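Local coordinates for protein putative branched-chain-amino-acid aminotransferase (Thermotoga maritima MSB8, PDB 3CSW) that probably transfers the amino group of leucine, isoleucine or valine to 2-oxoglutarate with pyridoxal 5'-phosphate as cofactor, at residues A[204-215]-A[270-281]. Residues are numbered along the deposited sequence; the frame is centred on the assembly and turned at random.
Sequences TRENVIKLAKSL and NFEPFVLNLEEN. With PLP (pyridoxal-5'-phosphate), chain E.
Lys210 and Glu280 form a salt bridge, with Lys210 NZ 2.8 Å from Glu280 OE2. The ammonium uses the syn lone pair of OE2 and makes a weak second bond to OE1. Lys58 pairs with Glu280 OE2 and Glu206, probably offsetting their like charges. Nearby two amides meet from opposite directions. Asn281 ND2 gives Asn207 OD1 a nearly straight 3.0 Å bond (168°). The acceptor lies in the amide plane of Asn281, but the donor is tilted from the carbonyl plane of Asn207. The return bond, Asn207 ND2 to Asn281 OD1, is weak, and Lys58 also serves that oxygen.

Two phenylalanines carry much of the packing, each a knob in a hole of helix 203-214. With chi1 at 177° Phe274 extends away from its own backbone N and sits among Asn207, Lys210, Leu211 and Ser214. Leu211 CB makes a CH-pi contact over the face of the Phe274 ring, 4.1 Å from its centroid. Leu211 CD1 also reaches Phe274 CG at 3.6 Å. Replacing Phe274 with an alanine is likely to open a gap among these residues and end the CH-pi contact. Phe271 sits among Thr204, Asn207, Val208 and Leu211, its CZ 3.6 Å from Thr204 CG2. Val275 CG1 lies over one face of the Phe271 ring, toward its rim, and also touches Asn207.

The axes of 204-214 and 270-276 approach to 10.4 Å, at 99°, so the end of helix 262-276 crosses helix 203-214. Thr204 N and OG1 both donate to PLP O2P, and Ile203 N also bonds the cofactor: the helix-N-terminus phosphate site of this class-IV aminotransferase.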
loop_
_atom_site.group_PDB
_atom_site.type_symbol
_atom_site.label_atom_id
_atom_site.label_comp_id
_atom_site.label_asym_id
_atom_site.label_seq_id
_atom_site.Cartn_x
_atom_site.Cartn_y
_atom_site.Cartn_z
ATOM N N THR A 204 -21.357 17.781 -10.582
ATOM C CA THR A 204 -22.020 18.527 -9.482
ATOM C C THR A 204 -20.979 19.130 -8.541
ATOM O O THR A 204 -21.070 20.283 -8.143
ATOM C CB THR A 204 -22.990 17.639 -8.651
ATOM O OG1 THR A 204 -23.717 16.770 -9.519
ATOM C CG2 THR A 204 -23.981 18.499 -7.820
ATOM N N ARG A 205 -19.993 18.317 -8.177
ATOM C CA ARG A 205 -18.841 18.769 -7.393
ATOM C C ARG A 205 -18.187 20.031 -7.980
ATOM O O ARG A 205 -17.951 20.990 -7.286
ATOM C CB ARG A 205 -17.834 17.612 -7.322
ATOM C CG ARG A 205 -16.458 17.930 -6.737
ATOM C CD ARG A 205 -15.478 16.829 -7.042
ATOM N NE ARG A 205 -14.212 17.064 -6.370
ATOM C CZ ARG A 205 -13.230 17.815 -6.865
ATOM N NH1 ARG A 205 -13.353 18.401 -8.054
ATOM N NH2 ARG A 205 -12.117 17.963 -6.169
ATOM N N GLU A 206 -17.859 19.991 -9.255
ATOM C CA GLU A 206 -17.235 21.082 -9.963
ATOM C C GLU A 206 -18.066 22.357 -9.838
ATOM O O GLU A 206 -17.526 23.408 -9.498
ATOM C CB GLU A 206 -17.085 20.646 -11.426
ATOM C CG GLU A 206 -16.572 21.624 -12.465
ATOM C CD GLU A 206 -16.890 21.073 -13.891
ATOM O OE1 GLU A 206 -16.324 20.023 -14.311
ATOM O OE2 GLU A 206 -17.769 21.653 -14.554
ATOM N N ASN A 207 -19.371 22.249 -10.103
ATOM C CA ASN A 207 -20.308 23.369 -9.995
ATOM C C ASN A 207 -20.428 23.942 -8.598
ATOM O O ASN A 207 -20.536 25.168 -8.438
ATOM C CB ASN A 207 -21.691 22.971 -10.508
ATOM C CG ASN A 207 -21.801 23.085 -12.021
ATOM O OD1 ASN A 207 -21.690 24.176 -12.584
ATOM N ND2 ASN A 207 -22.058 21.972 -12.677
ATOM N N VAL A 208 -20.399 23.063 -7.590
ATOM C CA VAL A 208 -20.476 23.486 -6.190
ATOM C C VAL A 208 -19.216 24.255 -5.788
ATOM O O VAL A 208 -19.321 25.237 -5.074
ATOM C CB VAL A 208 -20.750 22.285 -5.247
ATOM C CG1 VAL A 208 -20.576 22.665 -3.764
ATOM C CG2 VAL A 208 -22.172 21.733 -5.526
ATOM N N ILE A 209 -18.045 23.825 -6.261
ATOM C CA ILE A 209 -16.775 24.536 -5.998
ATOM C C ILE A 209 -16.834 25.962 -6.569
ATOM O O ILE A 209 -16.476 26.952 -5.885
ATOM C CB ILE A 209 -15.541 23.742 -6.538
ATOM C CG1 ILE A 209 -15.335 22.475 -5.702
ATOM C CG2 ILE A 209 -14.246 24.592 -6.501
ATOM C CD1 ILE A 209 -14.357 21.471 -6.283
ATOM N N LYS A 210 -17.330 26.076 -7.804
ATOM C CA LYS A 210 -17.515 27.383 -8.438
ATOM C C LYS A 210 -18.556 28.234 -7.724
ATOM O O LYS A 210 -18.389 29.448 -7.595
ATOM C CB LYS A 210 -17.888 27.218 -9.915
ATOM C CG LYS A 210 -16.792 26.555 -10.705
ATOM C CD LYS A 210 -17.065 26.566 -12.194
ATOM C CE LYS A 210 -16.177 25.523 -12.896
ATOM N NZ LYS A 210 -15.750 25.931 -14.257
ATOM N N LEU A 211 -19.645 27.616 -7.297
ATOM C CA LEU A 211 -20.671 28.326 -6.534
ATOM C C LEU A 211 -20.101 28.814 -5.212
ATOM O O LEU A 211 -20.354 29.955 -4.804
ATOM C CB LEU A 211 -21.886 27.435 -6.271
ATOM C CG LEU A 211 -22.986 27.972 -5.355
ATOM C CD1 LEU A 211 -23.628 29.218 -5.934
ATOM C CD2 LEU A 211 -24.017 26.893 -5.120
ATOM N N ALA A 212 -19.351 27.966 -4.517
ATOM C CA ALA A 212 -18.771 28.374 -3.224
ATOM C C ALA A 212 -17.897 29.619 -3.418
ATOM O O ALA A 212 -18.010 30.592 -2.667
ATOM C CB ALA A 212 -17.991 27.235 -2.575
ATOM N N LYS A 213 -17.071 29.607 -4.460
ATOM C CA LYS A 213 -16.207 30.742 -4.781
ATOM C C LYS A 213 -16.984 32.019 -5.118
ATOM O O LYS A 213 -16.617 33.094 -4.684
ATOM C CB LYS A 213 -15.241 30.372 -5.903
ATOM C CG LYS A 213 -14.212 29.342 -5.441
ATOM C CD LYS A 213 -13.337 28.876 -6.561
ATOM C CE LYS A 213 -12.326 27.858 -6.085
ATOM N NZ LYS A 213 -11.760 27.154 -7.268
ATOM N N SER A 214 -18.078 31.883 -5.860
ATOM C CA SER A 214 -18.906 33.014 -6.214
ATOM C C SER A 214 -19.534 33.614 -4.950
ATOM O O SER A 214 -19.768 34.822 -4.889
ATOM C CB SER A 214 -19.992 32.624 -7.216
ATOM O OG SER A 214 -21.098 32.007 -6.574
ATOM N N LEU A 215 -19.784 32.778 -3.940
ATOM C CA LEU A 215 -20.325 33.250 -2.667
ATOM C C LEU A 215 -19.237 33.658 -1.655
ATOM O O LEU A 215 -19.543 33.958 -0.515
ATOM C CB LEU A 215 -21.253 32.200 -2.067
ATOM C CG LEU A 215 -22.499 31.831 -2.882
ATOM C CD1 LEU A 215 -23.173 30.624 -2.248
ATOM C CD2 LEU A 215 -23.469 33.014 -2.967
ATOM N N ASN A 270 -28.816 28.162 -3.407
ATOM C CA ASN A 270 -28.235 28.865 -4.554
ATOM C C ASN A 270 -27.816 27.988 -5.725
ATOM O O ASN A 270 -27.496 28.505 -6.799
ATOM C CB ASN A 270 -27.043 29.699 -4.076
ATOM C CG ASN A 270 -27.484 30.943 -3.300
ATOM O OD1 ASN A 270 -27.992 31.873 -3.899
ATOM N ND2 ASN A 270 -27.304 30.953 -1.980
ATOM N N PHE A 271 -27.824 26.663 -5.526
ATOM C CA PHE A 271 -27.312 25.718 -6.532
ATOM C C PHE A 271 -28.026 25.826 -7.883
ATOM O O PHE A 271 -27.402 26.113 -8.908
ATOM C CB PHE A 271 -27.361 24.263 -6.013
ATOM C CG PHE A 271 -26.815 23.257 -6.991
ATOM C CD1 PHE A 271 -25.444 23.086 -7.139
ATOM C CD2 PHE A 271 -27.661 22.519 -7.799
ATOM C CE1 PHE A 271 -24.938 22.191 -8.061
ATOM C CE2 PHE A 271 -27.149 21.615 -8.721
ATOM C CZ PHE A 271 -25.798 21.452 -8.853
ATOM N N GLU A 272 -29.331 25.594 -7.882
ATOM C CA GLU A 272 -30.104 25.570 -9.126
ATOM C C GLU A 272 -30.065 26.900 -9.912
ATOM O O GLU A 272 -29.789 26.881 -11.119
ATOM C CB GLU A 272 -31.532 25.092 -8.867
ATOM C CG GLU A 272 -32.308 24.769 -10.142
ATOM C CD GLU A 272 -33.613 24.023 -9.890
ATOM O OE1 GLU A 272 -33.626 23.112 -9.030
ATOM O OE2 GLU A 272 -34.615 24.327 -10.581
ATOM N N PRO A 273 -30.348 28.046 -9.258
ATOM C CA PRO A 273 -30.190 29.299 -9.991
ATOM C C PRO A 273 -28.785 29.531 -10.537
ATOM O O PRO A 273 -28.646 30.040 -11.638
ATOM C CB PRO A 273 -30.583 30.389 -8.973
ATOM C CG PRO A 273 -30.631 29.737 -7.682
ATOM C CD PRO A 273 -30.891 28.281 -7.912
ATOM N N PHE A 274 -27.754 29.158 -9.789
ATOM C CA PHE A 274 -26.375 29.315 -10.261
ATOM C C PHE A 274 -26.084 28.437 -11.493
ATOM O O PHE A 274 -25.547 28.909 -12.486
ATOM C CB PHE A 274 -25.389 29.009 -9.128
ATOM C CG PHE A 274 -23.940 29.073 -9.542
ATOM C CD1 PHE A 274 -23.250 30.280 -9.528
ATOM C CD2 PHE A 274 -23.257 27.914 -9.934
ATOM C CE1 PHE A 274 -21.893 30.337 -9.915
ATOM C CE2 PHE A 274 -21.920 27.971 -10.342
ATOM C CZ PHE A 274 -21.236 29.186 -10.310
ATOM N N VAL A 275 -26.435 27.160 -11.434
ATOM C CA VAL A 275 -26.093 26.245 -12.537
ATOM C C VAL A 275 -26.954 26.492 -13.789
ATOM O O VAL A 275 -26.485 26.303 -14.915
ATOM C CB VAL A 275 -26.105 24.754 -12.095
ATOM C CG1 VAL A 275 -25.147 24.560 -10.925
ATOM C CG2 VAL A 275 -27.546 24.270 -11.764
ATOM N N LEU A 276 -28.194 26.930 -13.590
ATOM C CA LEU A 276 -29.064 27.258 -14.696
ATOM C C LEU A 276 -28.546 28.482 -15.466
ATOM O O LEU A 276 -28.827 28.615 -16.649
ATOM C CB LEU A 276 -30.503 27.508 -14.228
ATOM C CG LEU A 276 -31.381 26.327 -13.810
ATOM C CD1 LEU A 276 -32.724 26.872 -13.316
ATOM C CD2 LEU A 276 -31.606 25.410 -14.973
ATOM N N ASN A 277 -27.763 29.350 -14.830
ATOM C CA ASN A 277 -27.246 30.511 -15.547
ATOM C C ASN A 277 -25.749 30.476 -15.846
ATOM O O ASN A 277 -25.183 31.480 -16.260
ATOM C CB ASN A 277 -27.666 31.831 -14.872
ATOM C CG ASN A 277 -27.864 32.997 -15.889
ATOM O OD1 ASN A 277 -28.077 32.796 -17.088
ATOM N ND2 ASN A 277 -27.801 34.208 -15.387
ATOM N N LEU A 278 -25.122 29.312 -15.693
ATOM C CA LEU A 278 -23.706 29.153 -16.012
ATOM C C LEU A 278 -23.650 28.503 -17.400
ATOM O O LEU A 278 -24.071 27.362 -17.558
ATOM C CB LEU A 278 -23.006 28.312 -14.937
ATOM C CG LEU A 278 -21.504 28.551 -14.792
ATOM C CD1 LEU A 278 -21.264 29.871 -14.080
ATOM C CD2 LEU A 278 -20.835 27.403 -14.035
ATOM N N GLU A 279 -23.160 29.248 -18.394
ATOM C CA GLU A 279 -23.180 28.834 -19.825
ATOM C C GLU A 279 -22.447 27.522 -20.129
ATOM O O GLU A 279 -22.860 26.761 -21.004
ATOM C CB GLU A 279 -22.607 29.964 -20.721
ATOM C CG GLU A 279 -22.217 29.553 -22.153
ATOM C CD GLU A 279 -23.396 29.057 -22.997
ATOM O OE1 GLU A 279 -24.554 29.271 -22.595
ATOM O OE2 GLU A 279 -23.171 28.461 -24.078
ATOM N N GLU A 280 -21.355 27.277 -19.426
ATOM C CA GLU A 280 -20.583 26.024 -19.594
ATOM C C GLU A 280 -21.406 24.745 -19.362
ATOM O O GLU A 280 -21.044 23.691 -19.859
ATOM C CB GLU A 280 -19.345 26.025 -18.695
ATOM C CG GLU A 280 -19.638 25.983 -17.211
ATOM C CD GLU A 280 -18.377 26.068 -16.364
ATOM O OE1 GLU A 280 -17.674 27.105 -16.443
ATOM O OE2 GLU A 280 -18.108 25.105 -15.602
ATOM N N ASN A 281 -22.513 24.849 -18.631
ATOM C CA ASN A 281 -23.441 23.729 -18.426
ATOM C C ASN A 281 -24.498 23.565 -19.523
ATOM O O ASN A 281 -25.298 22.633 -19.469
ATOM C CB ASN A 281 -24.170 23.898 -17.089
ATOM C CG ASN A 281 -23.248 23.815 -15.919
ATOM O OD1 ASN A 281 -22.329 22.991 -15.898
ATOM N ND2 ASN A 281 -23.493 24.643 -14.914
HETATM N N1 PLP E . -18.625 9.351 -7.564
HETATM C C2 PLP E . -19.008 8.178 -8.205
HETATM C C2A PLP E . -18.297 6.915 -7.828
HETATM C C3 PLP E . -20.038 8.207 -9.171
HETATM O O3 PLP E . -20.491 7.047 -9.756
HETATM C C4 PLP E . -20.670 9.435 -9.481
HETATM C C4A PLP E . -21.813 9.483 -10.458
HETATM O O4A PLP E . -22.967 9.207 -10.081
HETATM C C5 PLP E . -20.270 10.605 -8.814
HETATM C C6 PLP E . -19.242 10.548 -7.869
HETATM C C5A PLP E . -21.055 11.891 -8.934
HETATM O O4P PLP E . -20.675 12.592 -10.110
HETATM P P PLP E . -21.669 13.641 -10.867
HETATM O O1P PLP E . -21.094 13.990 -12.254
HETATM O O2P PLP E . -21.788 14.893 -10.046
HETATM O O3P PLP E . -23.010 12.927 -10.976
#